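Local structure of estrogen receptor (Crassostrea gigas, 4N1Y) at residues N133-H136 with K137-L141; Q161-N164 with M165-S168. The protein probably regulates transcription as a constitutively active steroid-receptor relative, here represented by its ligand-binding domain. One frame throughout, in Å; residues are numbered along the deposited sequence.

Contact 1 of 2, residues N133-H136 with K137-L141; sequences NHLH and KDELL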
ATOM      1  N   ASN B 133     -16.954   5.079   7.150  1.00 53.20           N
ATOM      2  CA  ASN B 133     -17.513   3.955   6.407  1.00 47.23           C
ATOM      3  C   ASN B 133     -18.289   2.969   7.267  1.00 47.46           C
ATOM      4  O   ASN B 133     -18.655   1.889   6.806  1.00 43.68           O
ATOM      5  CB  ASN B 133     -16.417   3.220   5.669  1.00 50.82           C
ATOM      6  CG  ASN B 133     -15.951   3.974   4.471  1.00 65.28           C
ATOM      7  OD1 ASN B 133     -16.670   4.071   3.475  1.00 71.83           O
ATOM      8  ND2 ASN B 133     -14.746   4.532   4.549  1.00 65.60           N
ATOM      9  N   HIS B 134     -18.505   3.342   8.526  1.00 46.07           N
ATOM     10  CA  HIS B 134     -19.299   2.555   9.463  1.00 47.09           C
ATOM     11  C   HIS B 134     -18.854   1.105   9.485  1.00 54.54           C
ATOM     12  O   HIS B 134     -19.667   0.185   9.396  1.00 59.02           O
ATOM     13  CB  HIS B 134     -20.769   2.670   9.109  1.00 42.49           C
ATOM     14  CG  HIS B 134     -21.285   4.069   9.211  1.00 56.02           C
ATOM     15  ND1 HIS B 134     -21.553   4.678  10.418  1.00 61.83           N
ATOM     16  CD2 HIS B 134     -21.548   4.993   8.257  1.00 61.44           C
ATOM     17  CE1 HIS B 134     -21.980   5.909  10.201  1.00 65.66           C
ATOM     18  NE2 HIS B 134     -21.988   6.124   8.898  1.00 65.92           N
ATOM     19  N   LEU B 135     -17.541   0.923   9.569  1.00 52.06           N
ATOM     20  CA  LEU B 135     -16.931  -0.390   9.548  1.00 49.18           C
ATOM     21  C   LEU B 135     -17.340  -1.221  10.761  1.00 49.40           C
ATOM     22  O   LEU B 135     -17.231  -0.763  11.897  1.00 49.01           O
ATOM     23  CB  LEU B 135     -15.417  -0.262   9.496  1.00 52.73           C
ATOM     24  CG  LEU B 135     -14.714  -1.544   9.080  1.00 59.30           C
ATOM     25  CD1 LEU B 135     -14.666  -1.628   7.572  1.00 63.40           C
ATOM     26  CD2 LEU B 135     -13.328  -1.630   9.706  1.00 63.15           C
ATOM     27  N   HIS B 136     -17.811  -2.441  10.504  1.00 48.66           N
ATOM     28  CA  HIS B 136     -18.188  -3.395  11.543  1.00 41.91           C
ATOM     29  C   HIS B 136     -16.966  -4.217  12.008  1.00 44.02           C
ATOM     30  O   HIS B 136     -15.983  -4.332  11.262  1.00 35.81           O
ATOM     31  CB  HIS B 136     -19.274  -4.308  10.997  1.00 50.60           C
ATOM     32  CG  HIS B 136     -19.951  -5.142  12.038  1.00 63.57           C
ATOM     33  ND1 HIS B 136     -19.479  -6.379  12.430  1.00 63.68           N
ATOM     34  CD2 HIS B 136     -21.081  -4.923  12.754  1.00 55.33           C
ATOM     35  CE1 HIS B 136     -20.284  -6.878  13.351  1.00 63.97           C
ATOM     36  NE2 HIS B 136     -21.261  -6.014  13.567  1.00 62.11           N
ATOM     37  N   LYS B 137     -17.002  -4.747  13.235  1.00 41.67           N
ATOM     38  CA  LYS B 137     -15.906  -5.587  13.741  1.00 38.79           C
ATOM     39  C   LYS B 137     -15.604  -6.745  12.790  1.00 49.70           C
ATOM     40  O   LYS B 137     -14.432  -6.987  12.435  1.00 45.10           O
ATOM     41  CB  LYS B 137     -16.218  -6.145  15.127  1.00 41.77           C
ATOM     42  CG  LYS B 137     -15.037  -6.871  15.756  1.00 52.31           C
ATOM     43  CD  LYS B 137     -15.470  -7.668  16.974  1.00 73.07           C
ATOM     44  CE  LYS B 137     -14.322  -8.469  17.586  1.00 78.17           C
ATOM     45  NZ  LYS B 137     -14.695  -9.001  18.937  1.00 80.93           N
ATOM     46  N   ASP B 138     -16.663  -7.443  12.367  1.00 43.28           N
ATOM     47  CA  ASP B 138     -16.526  -8.554  11.429  1.00 42.43           C
ATOM     48  C   ASP B 138     -15.769  -8.159  10.182  1.00 43.57           C
ATOM     49  O   ASP B 138     -15.015  -8.954   9.633  1.00 46.74           O
ATOM     50  CB  ASP B 138     -17.885  -9.109  11.036  1.00 49.45           C
ATOM     51  CG  ASP B 138     -18.546  -9.838  12.162  1.00 60.14           C
ATOM     52  OD1 ASP B 138     -17.874 -10.087  13.187  1.00 60.61           O
ATOM     53  OD2 ASP B 138     -19.731 -10.180  12.014  1.00 72.44           O
ATOM     54  N   GLU B 139     -15.991  -6.942   9.711  1.00 44.88           N
ATOM     55  CA  GLU B 139     -15.253  -6.479   8.555  1.00 43.22           C
ATOM     56  C   GLU B 139     -13.794  -6.285   8.937  1.00 47.45           C
ATOM     57  O   GLU B 139     -12.909  -6.645   8.166  1.00 54.39           O
ATOM     58  CB  GLU B 139     -15.856  -5.192   8.011  1.00 44.57           C
ATOM     59  CG  GLU B 139     -17.343  -5.320   7.694  1.00 57.93           C
ATOM     60  CD  GLU B 139     -17.934  -4.034   7.131  1.00 61.50           C
ATOM     61  OE1 GLU B 139     -18.486  -3.246   7.930  1.00 52.21           O
ATOM     62  OE2 GLU B 139     -17.847  -3.808   5.903  1.00 59.73           O
ATOM     63  N   LEU B 140     -13.532  -5.764  10.135  1.00 39.99           N
ATOM     64  CA  LEU B 140     -12.147  -5.564  10.540  1.00 39.85           C
ATOM     65  C   LEU B 140     -11.399  -6.892  10.687  1.00 46.81           C
ATOM     66  O   LEU B 140     -10.263  -7.031  10.215  1.00 47.20           O
ATOM     67  CB  LEU B 140     -12.051  -4.794  11.857  1.00 42.10           C
ATOM     68  CG  LEU B 140     -10.562  -4.790  12.271  1.00 56.45           C
ATOM     69  CD1 LEU B 140      -9.785  -3.551  11.786  1.00 55.02           C
ATOM     70  CD2 LEU B 140     -10.362  -5.029  13.758  1.00 67.37           C
ATOM     71  N   LEU B 141     -12.040  -7.856  11.346  1.00 38.98           N
ATOM     72  CA  LEU B 141     -11.495  -9.201  11.460  1.00 46.26           C
ATOM     73  C   LEU B 141     -11.078  -9.732  10.080  1.00 46.64           C
ATOM     74  O   LEU B 141      -9.990 -10.285   9.913  1.00 51.03           O
ATOM     75  CB  LEU B 141     -12.518 -10.129  12.114  1.00 47.85           C
ATOM     76  CG  LEU B 141     -12.756  -9.783  13.587  1.00 43.06           C
ATOM     77  CD1 LEU B 141     -13.727 -10.725  14.258  1.00 40.07           C
ATOM     78  CD2 LEU B 141     -11.447  -9.794  14.323  1.00 37.15           C
TER
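His136 caps the helix that starts at Lys137 with its imidazole. Its ND1 accepts from the backbone N of Asp138 at 3.0 Å, the donor tilted from the ring plane. CG stands anti to the backbone N of His136 (chi1 -168°), which turns the ring edge toward the first backbone N-H groups, side by side with Asp138, ring and carboxylate planes 60° apart. The extended Glu139 side chain reaches back and its OE1 takes the N-H of His136 at 2.8 Å, almost straight at 167°, on the anti side of the carboxylate and tilted out of its plane. This second bond makes His136 and Glu139 a capping box, the signature of a helix N terminus, at the start of helix 137-149. Leu140 N to His136 O at 3.1 Å closes the first regular backbone turn. The His136 ring stacks with that of Tyr180; replacing this histidine by alanine is likely to leave the N-H of Asp138 without its capping acceptor and the tyrosine ring without its mate. On the apolar flank Leu135 turns back toward the helix, its CD1 3.8 Å from Glu139 CB and its CD2 4.0 Å from Leu140 CB, while Phe88 of helix 67-89 touches both leucines. Further out, His181 and His187 hold the Glu139 carboxylate at OE1 and OE2, and Tyr180 and Asn15 that of Asp138. Upstream, a Schellman motif with His134 at positive phi ends helix 117-132.

Contact 2 of 2, residues Q161-N164 with M165-S168; sequences QIFN and MQQS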
ATOM      1  N   GLN B 161      -2.114 -22.483  -1.575  1.00 42.26           N
ATOM      2  CA  GLN B 161      -2.908 -22.467  -0.371  1.00 48.93           C
ATOM      3  C   GLN B 161      -3.240 -21.031  -0.004  1.00 51.51           C
ATOM      4  O   GLN B 161      -4.351 -20.733   0.431  1.00 59.77           O
ATOM      5  CB  GLN B 161      -2.113 -23.173   0.701  1.00 51.15           C
ATOM      6  CG  GLN B 161      -1.258 -24.230   0.007  1.00 73.21           C
ATOM      7  CD  GLN B 161      -0.286 -24.952   0.907  1.00 88.47           C
ATOM      8  OE1 GLN B 161      -0.566 -25.212   2.080  1.00 96.07           O
ATOM      9  NE2 GLN B 161       0.895 -25.252   0.361  1.00 84.92           N
ATOM     10  N   ILE B 162      -2.257 -20.151  -0.183  1.00 45.73           N
ATOM     11  CA  ILE B 162      -2.427 -18.725   0.012  1.00 43.79           C
ATOM     12  C   ILE B 162      -3.459 -18.196  -0.977  1.00 44.86           C
ATOM     13  O   ILE B 162      -4.287 -17.349  -0.652  1.00 39.41           O
ATOM     14  CB  ILE B 162      -1.109 -17.991  -0.167  1.00 42.21           C
ATOM     15  CG1 ILE B 162      -0.089 -18.486   0.850  1.00 41.20           C
ATOM     16  CG2 ILE B 162      -1.311 -16.513  -0.055  1.00 33.64           C
ATOM     17  CD1 ILE B 162       1.299 -18.019   0.521  1.00 46.93           C
ATOM     18  N   PHE B 163      -3.404 -18.703  -2.199  1.00 50.30           N
ATOM     19  CA  PHE B 163      -4.380 -18.290  -3.185  1.00 52.74           C
ATOM     20  C   PHE B 163      -5.775 -18.678  -2.723  1.00 50.05           C
ATOM     21  O   PHE B 163      -6.681 -17.858  -2.728  1.00 46.10           O
ATOM     22  CB  PHE B 163      -4.080 -18.922  -4.539  1.00 49.54           C
ATOM     23  CG  PHE B 163      -5.130 -18.649  -5.570  1.00 44.67           C
ATOM     24  CD1 PHE B 163      -5.246 -17.386  -6.136  1.00 43.12           C
ATOM     25  CD2 PHE B 163      -6.000 -19.655  -5.980  1.00 49.07           C
ATOM     26  CE1 PHE B 163      -6.223 -17.127  -7.094  1.00 52.96           C
ATOM     27  CE2 PHE B 163      -6.977 -19.407  -6.934  1.00 50.48           C
ATOM     28  CZ  PHE B 163      -7.091 -18.146  -7.492  1.00 53.32           C
ATOM     29  N   ASN B 164      -5.921 -19.926  -2.292  1.00 55.89           N
ATOM     30  CA  ASN B 164      -7.186 -20.434  -1.771  1.00 50.33           C
ATOM     31  C   ASN B 164      -7.688 -19.604  -0.585  1.00 54.84           C
ATOM     32  O   ASN B 164      -8.890 -19.392  -0.440  1.00 49.08           O
ATOM     33  CB  ASN B 164      -7.053 -21.897  -1.373  1.00 46.44           C
ATOM     34  CG  ASN B 164      -6.922 -22.820  -2.586  1.00 65.68           C
ATOM     35  OD1 ASN B 164      -7.248 -22.436  -3.710  1.00 69.42           O
ATOM     36  ND2 ASN B 164      -6.486 -24.056  -2.351  1.00 70.44           N
ATOM     37  N   MET B 165      -6.775 -19.172   0.288  1.00 50.35           N
ATOM     38  CA  MET B 165      -7.191 -18.383   1.435  1.00 48.92           C
ATOM     39  C   MET B 165      -7.661 -17.018   0.980  1.00 41.84           C
ATOM     40  O   MET B 165      -8.694 -16.543   1.434  1.00 45.78           O
ATOM     41  CB  MET B 165      -6.081 -18.255   2.472  1.00 55.40           C
ATOM     42  CG  MET B 165      -5.769 -19.561   3.179  1.00 63.03           C
ATOM     43  SD  MET B 165      -4.405 -19.466   4.364  1.00 69.04           S
ATOM     44  CE  MET B 165      -5.044 -18.262   5.524  1.00 58.51           C
ATOM     45  N   GLN B 166      -6.906 -16.397   0.080  1.00 38.42           N
ATOM     46  CA  GLN B 166      -7.291 -15.105  -0.475  1.00 40.39           C
ATOM     47  C   GLN B 166      -8.692 -15.146  -1.109  1.00 47.56           C
ATOM     48  O   GLN B 166      -9.516 -14.263  -0.876  1.00 49.68           O
ATOM     49  CB  GLN B 166      -6.258 -14.646  -1.508  1.00 42.51           C
ATOM     50  CG  GLN B 166      -6.556 -13.272  -2.121  1.00 64.49           C
ATOM     51  CD  GLN B 166      -5.774 -13.007  -3.396  1.00 76.67           C
ATOM     52  OE1 GLN B 166      -4.890 -13.785  -3.771  1.00 92.17           O
ATOM     53  NE2 GLN B 166      -6.123 -11.930  -4.089  1.00 59.72           N
ATOM     54  N   GLN B 167      -8.959 -16.184  -1.893  1.00 44.02           N
ATOM     55  CA  GLN B 167     -10.257 -16.346  -2.518  1.00 48.20           C
ATOM     56  C   GLN B 167     -11.336 -16.478  -1.461  1.00 52.12           C
ATOM     57  O   GLN B 167     -12.388 -15.843  -1.567  1.00 52.30           O
ATOM     58  CB  GLN B 167     -10.251 -17.544  -3.462  1.00 50.03           C
ATOM     59  CG  GLN B 167      -9.307 -17.345  -4.638  1.00 56.43           C
ATOM     60  CD  GLN B 167      -9.563 -16.038  -5.365  1.00 62.13           C
ATOM     61  OE1 GLN B 167     -10.536 -15.904  -6.096  1.00 73.48           O
ATOM     62  NE2 GLN B 167      -8.701 -15.057  -5.140  1.00 69.90           N
ATOM     63  N   SER B 168     -11.080 -17.287  -0.437  1.00 48.89           N
ATOM     64  CA  SER B 168     -12.080 -17.450   0.612  1.00 44.00           C
ATOM     65  C   SER B 168     -12.278 -16.141   1.358  1.00 47.10           C
ATOM     66  O   SER B 168     -13.411 -15.757   1.637  1.00 47.16           O
ATOM     67  CB  SER B 168     -11.693 -18.538   1.614  1.00 47.69           C
ATOM     68  OG  SER B 168     -11.575 -19.807   1.002  1.00 62.89           O
TER
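Over one face of the Phe163 ring lies Gln167 CG, 3.9 Å from the ring centroid and 17° off the normal, a CH-pi contact displaced toward the rim at CZ. The amide beyond runs past the CZ-CE1 edge at the height of CG, its plane only 7° from that of the phenyl group, an offset (parallel-displaced) stack with Gln167 NE2 3.8 Å from Phe163 CE1. Two torsions bring them together: the phenylalanine's CG is anti to its own backbone nitrogen (chi1 174°), which sends the ring along the helix toward the next turn, and the Gln167 chain bends at chi2 to set its amide nearly parallel to the ring. Such i to i+4 pairing is available because both residues belong to one regular alpha-helix, 159-180, where Gln167 N bonds to Phe163 O at 2.9 Å. OE1 of Gln167 bonds to Arg186 of the second subunit, so the same amide also reaches across the interface, and Gln166 packs there on Ala190 of that subunit. Farther round the helix, Asn164 O is gripped twice by Ser168, by the backbone N at 3.0 Å and by OG at 3.1 Å, the two donors reaching the carbonyl from opposite faces of its plane. The buried Met165 side chain leads away from 161-164 and meets Val59, while Ile162 touches Leu65 and Leu156.

From the N terminus, the chain passes through helices 7-15, 34-56 and 67-89, strands 97-99 and 104-107, and helices 108-113 and 117-132 before reaching contact 1, at the join between helix 117-132 and helix 137-149. Contact 2 follows on the next helix, 159-180. Each closes a turn of a few residues, and they stand in series, neither nesting nor crossing; their centres are 21 Å apart and their nearest atoms about 10 Å. Contact 1 ties the helix start to helices 7-15, 67-89 and 187-215 and to the far end of helix 159-180, through Tyr180. Contact 2, near the beginning of that helix, lies at the surface and joins it to loops and the second subunit.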